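Local structure of dTDP-4-dehydrorhamnose reductase (Bacillus anthracis, 3SC6) at residues W155-G158 and N162-V165; V191-V196 and V212-S217; I198-H203 and N265-M270; F221-K226 and P271-G276. The protein catalyses the NADPH-dependent reduction of dTDP-4-dehydrorhamnose to dTDP-L-rhamnose, the closing step in the biosynthesis of this nucleotide sugar. All blocks are in the same frame, centred on the assembly; numbering follows the deposited sequence.

The four contacts spread outward from the NADP site. Contact 1 lies beside the nicotinamide amide, with L156 N 3.3 Å from NAP N7N. Contact 2 adjoins it through a probable hydrogen bond between Y157 O and V191 N, at 3.1 Å, while the L194 side chain remains about 6 Å from the cofactor. Contact 3 shares helix 191-202 with contact 2; T215 OG1 and M270 O, 2.8 Å apart, probably bond between them. Contact 4 touches contact 1 through F223 and contact 2 through T215. Contacts 3 and 4 are adjacent in sequence at 270-271, yet their centres are about 22 Å apart, so the run 265-276 links two well-separated places in the fold.

Contact 1. Residues W155-G158 and N162-V165; sequences WLYG and NNFV. With NAP (NADP nicotinamide-adenine-dinucleotide phosphate), chain G.
Y157 and N163 each place CG between their own backbone N and carbonyl carbon (chi1 near +60° in both), while V165 turns CG2 opposite its carbonyl carbon; with these rotations the ring, the amide and the methyl meet where the end of strand 148-157 faces the start of helix 164-172. V165 CG2 lies over one face of the Y157 ring, 4.1 Å from its centroid and 22° off the normal, a CH-pi contact displaced toward CD2 and CE2. The amide of N163 approaches at the ring edge instead, its plane turned 77° from that of the ring, and ND2 comes 3.6 Å from Y157 CB. Although ND2 is 2.9 Å from G158 O, the angle is too poor for a hydrogen bond. A water makes the polar link: it accepts from G158 N at 2.7 Å and from N163 ND2 at 3.2 Å. OD1 of the same amide accepts from K166 N, so one side chain both caps the helix locally and ties it to the strand end through water. On the strand, L156 faces the cofactor, with CB 3.8 Å from NAP C7N. Strand 148-157 runs parallel to its sheet neighbours and its C-terminal end borders the nicotinamide amide, as in Rossmann-fold NADP-binding proteins.

Contact 2. Residues V191-V196 and V212-S217; sequences VADLNV and VSNTGS
D193 and N214 bring a carboxylate and an amide close together across this buried contact, with OD2 3.5 Å from ND2, and the two are in proximity without a hydrogen bond. The side chains cross at about a right angle, and their flat ends are turned 51° apart. ND2 also lies 3.7 Å from D193 CB, so the amide nitrogen rests against the base of the aspartate as well as its oxygen. Next to this polar pair, L194 and V212 pack with their apolar side chains crossing obliquely; the modelled approach of L194 CD1 to V212 CG1 is too close for two carbons, so its detail is doubtful. The setting is a Rossmann fold: helix 191-202 follows strand 185-190 and leads to strand 208-211, and both strands pair in parallel with strand 148-157. The loop 212-217 leaves the second of them. In the next shell, D193 OD1 forms a salt bridge with R279 of helix 273-283, which would stabilise its negative charge, and N214 OD1 accepts from Y190 N, fixing the amide with ND2 turned toward the aspartate. L194 and V191 pack on L156 of strand 148-157. Farther along the loop, backbone bonds join T215 to P271 and to W273, and W273 also touches the N214 side chain.

Contact 3. Residues I198-H203 and N265-M270; sequences INKLIH and NGFLQM
K200, on the last turns of helix 191-202, and F267, in a run of loop whose residues 267-270 all have extended, polyproline-like backbone angles, come closest at CA atoms 8.5 Å apart. At that spacing the contact is carried by side chains, with the F267 ring in the central role. L201 crosses the phenylalanine at about a right angle and brings CD2 to the far end of the ring, 3.4 Å from CZ and 3.7 Å from CE1, at an oblique approach. K200 and F267 slide past each other in opposite directions. The bend at chi3 (62°) brings CE of the lysine to the ring edge, near its plane, 4.1 Å from F267 CD2; the methylenes, not the ammonium, do the touching. At the end of the helix, H203 ND1 donates to N199 O at 2.6 Å (N-H...O angle 147°), and NE2 pairs with E29. F267 packs on one side of the last turns of helix 191-202, through K200 and L201: L201 also packs on F149 and V151 of strand 148-157, I198 and I202 reach strand 59-62, and F267 leans on L206 in the loop before strand 208-211.

Contact 4. Residues F221-K226 and P271-G276; sequences FEFAKK and PSWEEG
W273 and F223 join two helices, 220-231 and 273-283, in the C-terminal half of the chain, which in this family probably supplies much of the substrate-binding lobe beside the Rossmann domain. Aromatic contact comes first. F223 presents its edge, with CD1 3.6 Å from W273 CZ3, and the side chains slide past each other in opposite directions. The phenyl ring and the six-membered ring of the indole have centroids 5.8 Å apart and planes at 60°, an oblique pair. W273 reaches across because its CG sits between backbone N and carbonyl carbon (chi1 62°). Both rings also touch P188 of strand 185-190 and C218 of strand 218-219. Aliphatic contact adds to this: K226 lays CD obliquely against the indole, 3.7 Å from CH2, before a bend at chi3 turns NZ toward E274. The ionic part follows, as K226 NZ and E274 OE2 form a long salt bridge of 3.4 Å; both residues are partly exposed. E274 lies next to the indole too, its CG over one face. Helix 273-283 itself opens with an N-cap, in which S272 OG accepts from E275 N at 3.0 Å with an N-H...O angle of 144°.

Contact 1. Residues W155-G158 and N162-V165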
loop_
_atom_site.group_PDB
_atom_site.type_symbol
_atom_site.label_atom_id
_atom_site.label_comp_id
_atom_site.label_asym_id
_atom_site.label_seq_id
_atom_site.Cartn_x
_atom_site.Cartn_y
_atom_site.Cartn_z
ATOM N N TRP A 155 2.286 -5.852 2.195
ATOM C CA TRP A 155 3.128 -5.924 3.394
ATOM C C TRP A 155 3.859 -4.610 3.580
ATOM O O TRP A 155 5.068 -4.571 3.796
ATOM C CB TRP A 155 4.099 -7.087 3.198
ATOM C CG TRP A 155 3.439 -8.437 3.261
ATOM C CD1 TRP A 155 2.330 -8.846 2.579
ATOM C CD2 TRP A 155 3.999 -9.625 3.839
ATOM N NE1 TRP A 155 2.079 -10.170 2.829
ATOM C CE2 TRP A 155 3.102 -10.679 3.579
ATOM C CE3 TRP A 155 5.144 -9.885 4.596
ATOM C CZ2 TRP A 155 3.315 -11.972 4.045
ATOM C CZ3 TRP A 155 5.352 -11.168 5.061
ATOM C CH2 TRP A 155 4.441 -12.198 4.782
ATOM N N LEU A 156 3.090 -3.534 3.498
ATOM C CA LEU A 156 3.604 -2.187 3.632
ATOM C C LEU A 156 3.812 -1.808 5.101
ATOM O O LEU A 156 2.984 -2.131 5.952
ATOM C CB LEU A 156 2.612 -1.229 2.965
ATOM C CG LEU A 156 2.955 0.251 2.858
ATOM C CD1 LEU A 156 4.232 0.435 2.058
ATOM C CD2 LEU A 156 1.808 0.991 2.198
ATOM N N TYR A 157 4.928 -1.137 5.392
ATOM C CA TYR A 157 5.245 -0.703 6.755
ATOM C C TYR A 157 6.142 0.524 6.657
ATOM O O TYR A 157 7.012 0.583 5.787
ATOM C CB TYR A 157 5.968 -1.798 7.536
ATOM C CG TYR A 157 7.347 -2.126 7.016
ATOM C CD1 TYR A 157 7.533 -3.057 6.008
ATOM C CD2 TYR A 157 8.468 -1.512 7.558
ATOM C CE1 TYR A 157 8.804 -3.355 5.540
ATOM C CE2 TYR A 157 9.735 -1.800 7.104
ATOM C CZ TYR A 157 9.903 -2.720 6.097
ATOM O OH TYR A 157 11.173 -3.003 5.649
ATOM N N GLY A 158 5.941 1.493 7.548
ATOM C CA GLY A 158 6.746 2.720 7.539
ATOM C C GLY A 158 7.148 3.240 8.906
ATOM O O GLY A 158 7.008 2.552 9.915
ATOM N N ASN A 162 1.468 1.986 13.780
ATOM C CA ASN A 162 1.871 0.658 14.208
ATOM C C ASN A 162 2.082 -0.223 12.992
ATOM O O ASN A 162 1.443 -0.030 11.963
ATOM C CB ASN A 162 0.812 0.023 15.115
ATOM C CG ASN A 162 0.578 0.813 16.390
ATOM O OD1 ASN A 162 1.236 1.825 16.643
ATOM N ND2 ASN A 162 -0.359 0.349 17.207
ATOM N N ASN A 163 2.991 -1.179 13.112
ATOM C CA ASN A 163 3.285 -2.098 12.026
ATOM C C ASN A 163 3.953 -3.344 12.594
ATOM O O ASN A 163 4.278 -3.395 13.784
ATOM C CB ASN A 163 4.133 -1.420 10.943
ATOM C CG ASN A 163 5.473 -0.938 11.458
ATOM O OD1 ASN A 163 5.952 -1.385 12.496
ATOM N ND2 ASN A 163 6.106 -0.052 10.706
ATOM N N PHE A 164 4.157 -4.348 11.752
ATOM C CA PHE A 164 4.775 -5.593 12.193
ATOM C C PHE A 164 6.212 -5.417 12.684
ATOM O O PHE A 164 6.637 -6.123 13.583
ATOM C CB PHE A 164 4.718 -6.631 11.071
ATOM C CG PHE A 164 5.274 -7.978 11.451
ATOM C CD1 PHE A 164 4.452 -8.942 12.016
ATOM C CD2 PHE A 164 6.606 -8.290 11.223
ATOM C CE1 PHE A 164 4.954 -10.184 12.358
ATOM C CE2 PHE A 164 7.113 -9.533 11.562
ATOM C CZ PHE A 164 6.287 -10.480 12.128
ATOM N N VAL A 165 6.961 -4.484 12.113
ATOM C CA VAL A 165 8.341 -4.291 12.556
ATOM C C VAL A 165 8.402 -3.678 13.961
ATOM O O VAL A 165 9.188 -4.127 14.795
ATOM C CB VAL A 165 9.153 -3.448 11.570
ATOM C CG1 VAL A 165 10.557 -3.226 12.102
ATOM C CG2 VAL A 165 9.202 -4.134 10.219
HETATM P PA NAP G . -3.815 3.325 6.766
HETATM O O1A NAP G . -5.080 2.691 7.293
HETATM O O2A NAP G . -2.787 3.848 7.746
HETATM O O5B NAP G . -4.204 4.525 5.767
HETATM C C5B NAP G . -5.541 4.740 5.323
HETATM C C4B NAP G . -6.001 6.115 5.795
HETATM O O4B NAP G . -7.247 6.455 5.167
HETATM C C3B NAP G . -6.224 6.159 7.306
HETATM O O3B NAP G . -5.447 7.188 7.925
HETATM C C2B NAP G . -7.698 6.453 7.463
HETATM O O2B NAP G . -7.963 7.294 8.586
HETATM C C1B NAP G . -8.050 7.122 6.140
HETATM N N9A NAP G . -9.513 7.111 5.872
HETATM C C8A NAP G . -10.430 6.241 6.336
HETATM N N7A NAP G . -11.649 6.608 5.878
HETATM C C5A NAP G . -11.486 7.719 5.135
HETATM C C6A NAP G . -12.406 8.600 4.377
HETATM N N6A NAP G . -13.736 8.342 4.338
HETATM N N1A NAP G . -11.880 9.661 3.722
HETATM C C2A NAP G . -10.557 9.909 3.764
HETATM N N3A NAP G . -9.705 9.120 4.451
HETATM C C4A NAP G . -10.142 8.033 5.138
HETATM O O3 NAP G . -3.100 2.281 5.763
HETATM P PN NAP G . -1.935 2.710 4.722
HETATM O O1N NAP G . -0.996 1.536 4.575
HETATM O O2N NAP G . -1.401 4.078 5.067
HETATM O O5D NAP G . -2.744 2.862 3.344
HETATM C C5D NAP G . -2.049 3.027 2.108
HETATM C C4D NAP G . -2.749 2.255 0.991
HETATM O O4D NAP G . -2.029 1.047 0.698
HETATM C C3D NAP G . -4.176 1.850 1.346
HETATM O O3D NAP G . -5.084 2.315 0.345
HETATM C C2D NAP G . -4.167 0.337 1.392
HETATM O O2D NAP G . -5.378 -0.183 0.841
HETATM C C1D NAP G . -2.940 -0.054 0.576
HETATM N N1N NAP G . -2.307 -1.304 1.024
HETATM C C2N NAP G . -1.833 -1.409 2.278
HETATM C C3N NAP G . -1.227 -2.586 2.715
HETATM C C7N NAP G . -0.710 -2.674 4.127
HETATM O O7N NAP G . -0.899 -1.733 4.885
HETATM N N7N NAP G . -0.055 -3.760 4.533
HETATM C C4N NAP G . -1.110 -3.656 1.832
HETATM C C5N NAP G . -1.600 -3.521 0.544
HETATM C C6N NAP G . -2.196 -2.324 0.160
HETATM P P2B NAP G . -8.627 6.690 9.926
HETATM O O1X NAP G . -8.481 7.821 10.914
HETATM O O2X NAP G . -10.055 6.383 9.543
HETATM O O3X NAP G . -7.797 5.470 10.240
HETATM O O HOH W 1 3.801 1.626 9.211
#

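Contact 2. Residues V191-V196 and V212-S217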
loop_
_atom_site.group_PDB
_atom_site.type_symbol
_atom_site.label_atom_id
_atom_site.label_comp_id
_atom_site.label_asym_id
_atom_site.label_seq_id
_atom_site.Cartn_x
_atom_site.Cartn_y
_atom_site.Cartn_z
ATOM N N VAL A 191 7.649 1.791 2.958
ATOM C CA VAL A 191 7.081 3.033 2.426
ATOM C C VAL A 191 8.082 3.942 1.720
ATOM O O VAL A 191 7.796 4.452 0.646
ATOM C CB VAL A 191 6.376 3.837 3.542
ATOM C CG1 VAL A 191 5.885 5.166 3.014
ATOM C CG2 VAL A 191 5.221 3.034 4.136
ATOM N N ALA A 192 9.250 4.154 2.313
ATOM C CA ALA A 192 10.254 5.018 1.691
ATOM C C ALA A 192 10.586 4.564 0.275
ATOM O O ALA A 192 10.707 5.399 -0.620
ATOM C CB ALA A 192 11.504 5.092 2.531
ATOM N N ASP A 193 10.747 3.254 0.072
ATOM C CA ASP A 193 11.057 2.720 -1.263
ATOM C C ASP A 193 9.856 2.880 -2.202
ATOM O O ASP A 193 10.021 3.126 -3.401
ATOM C CB ASP A 193 11.495 1.247 -1.209
ATOM C CG ASP A 193 12.805 1.040 -0.454
ATOM O OD1 ASP A 193 13.438 2.036 -0.049
ATOM O OD2 ASP A 193 13.216 -0.131 -0.288
ATOM N N LEU A 194 8.652 2.730 -1.656
ATOM C CA LEU A 194 7.440 2.871 -2.448
ATOM C C LEU A 194 7.303 4.323 -2.901
ATOM O O LEU A 194 7.072 4.599 -4.081
ATOM C CB LEU A 194 6.208 2.464 -1.633
ATOM C CG LEU A 194 4.872 2.596 -2.368
ATOM C CD1 LEU A 194 4.892 1.773 -3.645
ATOM C CD2 LEU A 194 3.715 2.177 -1.476
ATOM N N ASN A 195 7.449 5.250 -1.957
ATOM C CA ASN A 195 7.340 6.674 -2.265
ATOM C C ASN A 195 8.332 7.095 -3.333
ATOM O O ASN A 195 8.020 7.944 -4.166
ATOM C CB ASN A 195 7.499 7.524 -1.002
ATOM C CG ASN A 195 6.381 7.292 0.006
ATOM O OD1 ASN A 195 5.337 6.719 -0.325
ATOM N ND2 ASN A 195 6.577 7.772 1.232
ATOM N N VAL A 196 9.524 6.501 -3.314
ATOM C CA VAL A 196 10.533 6.835 -4.305
ATOM C C VAL A 196 10.010 6.478 -5.683
ATOM O O VAL A 196 10.200 7.227 -6.636
ATOM C CB VAL A 196 11.869 6.094 -4.064
ATOM C CG1 VAL A 196 12.833 6.342 -5.209
ATOM C CG2 VAL A 196 12.483 6.511 -2.741
ATOM N N VAL A 212 4.368 -2.472 -7.258
ATOM C CA VAL A 212 5.534 -1.906 -6.593
ATOM C C VAL A 212 5.690 -2.512 -5.207
ATOM O O VAL A 212 4.846 -2.314 -4.327
ATOM C CB VAL A 212 5.421 -0.384 -6.460
ATOM C CG1 VAL A 212 6.649 0.175 -5.752
ATOM C CG2 VAL A 212 5.257 0.249 -7.834
ATOM N N SER A 213 6.776 -3.255 -5.026
ATOM C CA SER A 213 7.083 -3.910 -3.767
ATOM C C SER A 213 8.558 -4.188 -3.759
ATOM O O SER A 213 9.203 -4.113 -4.800
ATOM C CB SER A 213 6.358 -5.252 -3.667
ATOM O OG SER A 213 4.958 -5.093 -3.756
ATOM N N ASN A 214 9.105 -4.504 -2.594
ATOM C CA ASN A 214 10.518 -4.806 -2.515
ATOM C C ASN A 214 10.734 -6.189 -3.112
ATOM O O ASN A 214 9.842 -7.040 -3.075
ATOM C CB ASN A 214 11.033 -4.723 -1.080
ATOM C CG ASN A 214 10.961 -3.316 -0.508
ATOM O OD1 ASN A 214 11.122 -3.115 0.691
ATOM N ND2 ASN A 214 10.705 -2.340 -1.365
ATOM N N THR A 215 11.917 -6.390 -3.684
ATOM C CA THR A 215 12.291 -7.649 -4.314
ATOM C C THR A 215 12.406 -8.809 -3.335
ATOM O O THR A 215 12.641 -8.611 -2.146
ATOM C CB THR A 215 13.655 -7.500 -5.022
ATOM O OG1 THR A 215 13.571 -6.460 -6.002
ATOM C CG2 THR A 215 14.077 -8.801 -5.693
ATOM N N GLY A 216 12.224 -10.020 -3.854
ATOM C CA GLY A 216 12.319 -11.240 -3.057
ATOM C C GLY A 216 11.073 -11.666 -2.310
ATOM O O GLY A 216 10.208 -10.850 -1.993
ATOM N N SER A 217 10.989 -12.968 -2.047
ATOM C CA SER A 217 9.872 -13.550 -1.326
ATOM C C SER A 217 10.315 -13.581 0.127
ATOM O O SER A 217 11.502 -13.407 0.415
ATOM C CB SER A 217 9.565 -14.960 -1.828
ATOM O OG SER A 217 10.671 -15.820 -1.631
#

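Contact 3. Residues I198-H203 and N265-M270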
loop_
_atom_site.group_PDB
_atom_site.type_symbol
_atom_site.label_atom_id
_atom_site.label_comp_id
_atom_site.label_asym_id
_atom_site.label_seq_id
_atom_site.Cartn_x
_atom_site.Cartn_y
_atom_site.Cartn_z
ATOM N N ILE A 198 6.691 6.041 -6.492
ATOM C CA ILE A 198 5.504 6.853 -6.772
ATOM C C ILE A 198 5.959 8.182 -7.352
ATOM O O ILE A 198 5.436 8.661 -8.357
ATOM C CB ILE A 198 4.679 7.134 -5.492
ATOM C CG1 ILE A 198 4.127 5.829 -4.913
ATOM C CG2 ILE A 198 3.522 8.059 -5.800
ATOM C CD1 ILE A 198 3.321 6.007 -3.648
ATOM N N ASN A 199 6.957 8.759 -6.702
ATOM C CA ASN A 199 7.532 10.029 -7.104
ATOM C C ASN A 199 8.004 9.965 -8.569
ATOM O O ASN A 199 7.787 10.897 -9.341
ATOM C CB ASN A 199 8.719 10.351 -6.177
ATOM C CG ASN A 199 9.312 11.715 -6.425
ATOM O OD1 ASN A 199 8.666 12.596 -6.982
ATOM N ND2 ASN A 199 10.529 11.920 -5.949
ATOM N N LYS A 200 8.633 8.855 -8.947
ATOM C CA LYS A 200 9.132 8.678 -10.315
ATOM C C LYS A 200 7.990 8.582 -11.327
ATOM O O LYS A 200 8.077 9.143 -12.419
ATOM C CB LYS A 200 10.074 7.466 -10.385
ATOM C CG LYS A 200 11.320 7.631 -9.483
ATOM C CD LYS A 200 12.240 6.399 -9.434
ATOM C CE LYS A 200 12.829 6.031 -10.783
ATOM N NZ LYS A 200 13.672 7.124 -11.361
ATOM N N LEU A 201 6.911 7.895 -10.955
ATOM C CA LEU A 201 5.751 7.747 -11.845
ATOM C C LEU A 201 4.980 9.047 -12.085
ATOM O O LEU A 201 4.525 9.295 -13.200
ATOM C CB LEU A 201 4.778 6.693 -11.308
ATOM C CG LEU A 201 5.239 5.235 -11.234
ATOM C CD1 LEU A 201 4.204 4.380 -10.514
ATOM C CD2 LEU A 201 5.533 4.689 -12.634
ATOM N N ILE A 202 4.830 9.874 -11.051
ATOM C CA ILE A 202 4.089 11.137 -11.206
ATOM C C ILE A 202 4.757 12.149 -12.158
ATOM O O ILE A 202 4.074 13.020 -12.694
ATOM C CB ILE A 202 3.678 11.769 -9.843
ATOM C CG1 ILE A 202 4.879 12.318 -9.081
ATOM C CG2 ILE A 202 2.956 10.738 -8.978
ATOM C CD1 ILE A 202 4.503 12.915 -7.741
ATOM N N HIS A 203 6.073 12.045 -12.368
ATOM C CA HIS A 203 6.776 12.964 -13.294
ATOM C C HIS A 203 6.595 12.563 -14.757
ATOM O O HIS A 203 7.058 13.262 -15.650
ATOM C CB HIS A 203 8.281 13.047 -13.010
ATOM C CG HIS A 203 8.629 13.734 -11.729
ATOM N ND1 HIS A 203 8.692 13.081 -10.518
ATOM C CD2 HIS A 203 8.975 15.020 -11.483
ATOM C CE1 HIS A 203 9.039 13.941 -9.576
ATOM N NE2 HIS A 203 9.219 15.123 -10.136
ATOM N N ASN A 265 8.919 -0.373 -18.496
ATOM C CA ASN A 265 8.901 1.082 -18.652
ATOM C C ASN A 265 10.230 1.745 -18.295
ATOM O O ASN A 265 10.269 2.917 -17.931
ATOM C CB ASN A 265 7.762 1.707 -17.845
ATOM C CG ASN A 265 6.403 1.241 -18.302
ATOM O OD1 ASN A 265 6.288 0.403 -19.182
ATOM N ND2 ASN A 265 5.365 1.788 -17.705
ATOM N N GLY A 266 11.317 0.985 -18.387
ATOM C CA GLY A 266 12.651 1.503 -18.094
ATOM C C GLY A 266 13.020 1.793 -16.652
ATOM O O GLY A 266 14.166 2.149 -16.377
ATOM N N PHE A 267 12.081 1.653 -15.723
ATOM C CA PHE A 267 12.390 1.920 -14.319
ATOM C C PHE A 267 13.289 0.822 -13.768
ATOM O O PHE A 267 13.230 -0.320 -14.225
ATOM C CB PHE A 267 11.125 1.974 -13.462
ATOM C CG PHE A 267 10.137 3.024 -13.879
ATOM C CD1 PHE A 267 9.062 2.699 -14.684
ATOM C CD2 PHE A 267 10.285 4.335 -13.465
ATOM C CE1 PHE A 267 8.145 3.659 -15.059
ATOM C CE2 PHE A 267 9.377 5.300 -13.841
ATOM C CZ PHE A 267 8.304 4.962 -14.640
ATOM N N LEU A 268 14.125 1.170 -12.791
ATOM C CA LEU A 268 15.019 0.192 -12.182
ATOM C C LEU A 268 14.241 -0.634 -11.164
ATOM O O LEU A 268 13.177 -0.220 -10.694
ATOM C CB LEU A 268 16.224 0.860 -11.512
ATOM C CG LEU A 268 17.179 1.648 -12.412
ATOM C CD1 LEU A 268 18.278 2.282 -11.570
ATOM C CD2 LEU A 268 17.780 0.749 -13.490
ATOM N N GLN A 269 14.777 -1.800 -10.824
ATOM C CA GLN A 269 14.131 -2.685 -9.865
ATOM C C GLN A 269 14.181 -2.140 -8.447
ATOM O O GLN A 269 15.114 -1.433 -8.068
ATOM C CB GLN A 269 14.775 -4.076 -9.894
ATOM C CG GLN A 269 14.667 -4.790 -11.236
ATOM C CD GLN A 269 15.308 -6.170 -11.223
ATOM O OE1 GLN A 269 15.840 -6.617 -10.202
ATOM N NE2 GLN A 269 15.261 -6.853 -12.364
ATOM N N MET A 270 13.153 -2.477 -7.677
ATOM C CA MET A 270 13.039 -2.061 -6.291
ATOM C C MET A 270 14.099 -2.791 -5.485
ATOM O O MET A 270 14.596 -3.836 -5.913
ATOM C CB MET A 270 11.666 -2.472 -5.746
ATOM C CG MET A 270 10.467 -1.807 -6.397
ATOM S SD MET A 270 10.355 -0.049 -6.038
ATOM C CE MET A 270 10.158 -0.085 -4.258
#

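Contact 4. Residues F221-K226 and P271-G276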
loop_
_atom_site.group_PDB
_atom_site.type_symbol
_atom_site.label_atom_id
_atom_site.label_comp_id
_atom_site.label_asym_id
_atom_site.label_seq_id
_atom_site.Cartn_x
_atom_site.Cartn_y
_atom_site.Cartn_z
ATOM N N PHE A 221 7.711 -15.196 9.563
ATOM C CA PHE A 221 8.677 -15.925 10.373
ATOM C C PHE A 221 10.119 -15.527 10.022
ATOM O O PHE A 221 10.858 -15.061 10.892
ATOM C CB PHE A 221 8.441 -17.426 10.193
ATOM C CG PHE A 221 9.398 -18.295 10.947
ATOM C CD1 PHE A 221 9.180 -18.589 12.281
ATOM C CD2 PHE A 221 10.480 -18.876 10.303
ATOM C CE1 PHE A 221 10.050 -19.407 12.975
ATOM C CE2 PHE A 221 11.349 -19.700 10.988
ATOM C CZ PHE A 221 11.135 -19.966 12.329
ATOM N N GLU A 222 10.515 -15.706 8.761
ATOM C CA GLU A 222 11.874 -15.348 8.323
ATOM C C GLU A 222 12.095 -13.851 8.471
ATOM O O GLU A 222 13.200 -13.394 8.778
ATOM C CB GLU A 222 12.106 -15.741 6.866
ATOM C CG GLU A 222 12.024 -17.225 6.589
ATOM C CD GLU A 222 12.219 -17.555 5.118
ATOM O OE1 GLU A 222 12.326 -16.616 4.295
ATOM O OE2 GLU A 222 12.249 -18.760 4.784
ATOM N N PHE A 223 11.034 -13.092 8.230
ATOM C CA PHE A 223 11.077 -11.646 8.334
ATOM C C PHE A 223 11.302 -11.298 9.798
ATOM O O PHE A 223 12.148 -10.467 10.121
ATOM C CB PHE A 223 9.781 -11.050 7.763
ATOM C CG PHE A 223 9.711 -9.551 7.807
ATOM C CD1 PHE A 223 10.486 -8.791 6.955
ATOM C CD2 PHE A 223 8.776 -8.911 8.592
ATOM C CE1 PHE A 223 10.407 -7.419 6.963
ATOM C CE2 PHE A 223 8.683 -7.536 8.591
ATOM C CZ PHE A 223 9.499 -6.792 7.776
ATOM N N ALA A 224 10.572 -11.974 10.682
ATOM C CA ALA A 224 10.700 -11.744 12.112
ATOM C C ALA A 224 12.149 -11.961 12.541
ATOM O O ALA A 224 12.740 -11.092 13.181
ATOM C CB ALA A 224 9.770 -12.662 12.885
ATOM N N LYS A 225 12.724 -13.112 12.182
ATOM C CA LYS A 225 14.115 -13.409 12.544
ATOM C C LYS A 225 15.068 -12.315 12.119
ATOM O O LYS A 225 15.863 -11.825 12.922
ATOM C CB LYS A 225 14.625 -14.708 11.905
ATOM C CG LYS A 225 13.983 -16.002 12.347
ATOM C CD LYS A 225 14.665 -17.164 11.613
ATOM C CE LYS A 225 14.134 -18.518 12.028
ATOM N NZ LYS A 225 14.357 -18.807 13.469
ATOM N N LYS A 226 14.990 -11.936 10.851
ATOM C CA LYS A 226 15.871 -10.907 10.332
ATOM C C LYS A 226 15.643 -9.520 10.957
ATOM O O LYS A 226 16.536 -8.673 10.918
ATOM C CB LYS A 226 15.879 -10.917 8.801
ATOM C CG LYS A 226 16.835 -9.912 8.185
ATOM C CD LYS A 226 17.022 -10.133 6.691
ATOM C CE LYS A 226 17.677 -11.500 6.413
ATOM N NZ LYS A 226 17.896 -11.749 4.961
ATOM N N PRO A 271 14.474 -2.237 -4.323
ATOM C CA PRO A 271 15.467 -2.926 -3.515
ATOM C C PRO A 271 14.825 -4.172 -2.915
ATOM O O PRO A 271 13.600 -4.308 -2.955
ATOM C CB PRO A 271 15.797 -1.917 -2.407
ATOM C CG PRO A 271 15.299 -0.602 -2.897
ATOM C CD PRO A 271 14.149 -0.901 -3.792
ATOM N N SER A 272 15.632 -5.075 -2.369
ATOM C CA SER A 272 15.096 -6.289 -1.766
ATOM C C SER A 272 14.439 -5.913 -0.444
ATOM O O SER A 272 14.776 -4.890 0.147
ATOM C CB SER A 272 16.205 -7.306 -1.531
ATOM O OG SER A 272 17.185 -6.774 -0.662
ATOM N N TRP A 273 13.492 -6.730 0.013
ATOM C CA TRP A 273 12.801 -6.460 1.273
ATOM C C TRP A 273 13.835 -6.418 2.382
ATOM O O TRP A 273 13.722 -5.649 3.338
ATOM C CB TRP A 273 11.757 -7.539 1.578
ATOM C CG TRP A 273 12.325 -8.923 1.747
ATOM C CD1 TRP A 273 12.473 -9.876 0.781
ATOM C CD2 TRP A 273 12.825 -9.501 2.956
ATOM N NE1 TRP A 273 13.030 -11.012 1.314
ATOM C CE2 TRP A 273 13.255 -10.808 2.649
ATOM C CE3 TRP A 273 12.952 -9.041 4.270
ATOM C CZ2 TRP A 273 13.799 -11.658 3.608
ATOM C CZ3 TRP A 273 13.492 -9.886 5.220
ATOM C CH2 TRP A 273 13.909 -11.180 4.884
ATOM N N GLU A 274 14.848 -7.259 2.222
ATOM C CA GLU A 274 15.946 -7.379 3.162
ATOM C C GLU A 274 16.668 -6.046 3.228
ATOM O O GLU A 274 17.002 -5.550 4.302
ATOM C CB GLU A 274 16.902 -8.461 2.657
ATOM C CG GLU A 274 16.230 -9.815 2.488
ATOM C CD GLU A 274 17.133 -10.871 1.897
ATOM O OE1 GLU A 274 18.289 -10.550 1.545
ATOM O OE2 GLU A 274 16.672 -12.026 1.761
ATOM N N GLU A 275 16.888 -5.475 2.053
ATOM C CA GLU A 275 17.567 -4.199 1.907
ATOM C C GLU A 275 16.639 -3.031 2.258
ATOM O O GLU A 275 17.093 -1.984 2.720
ATOM C CB GLU A 275 18.093 -4.092 0.479
ATOM C CG GLU A 275 18.860 -2.846 0.163
ATOM C CD GLU A 275 19.395 -2.868 -1.250
ATOM O OE1 GLU A 275 20.038 -1.878 -1.657
ATOM O OE2 GLU A 275 19.178 -3.882 -1.953
ATOM N N GLY A 276 15.340 -3.215 2.036
ATOM C CA GLY A 276 14.357 -2.179 2.341
ATOM C C GLY A 276 14.234 -2.012 3.844
ATOM O O GLY A 276 14.000 -0.909 4.344
#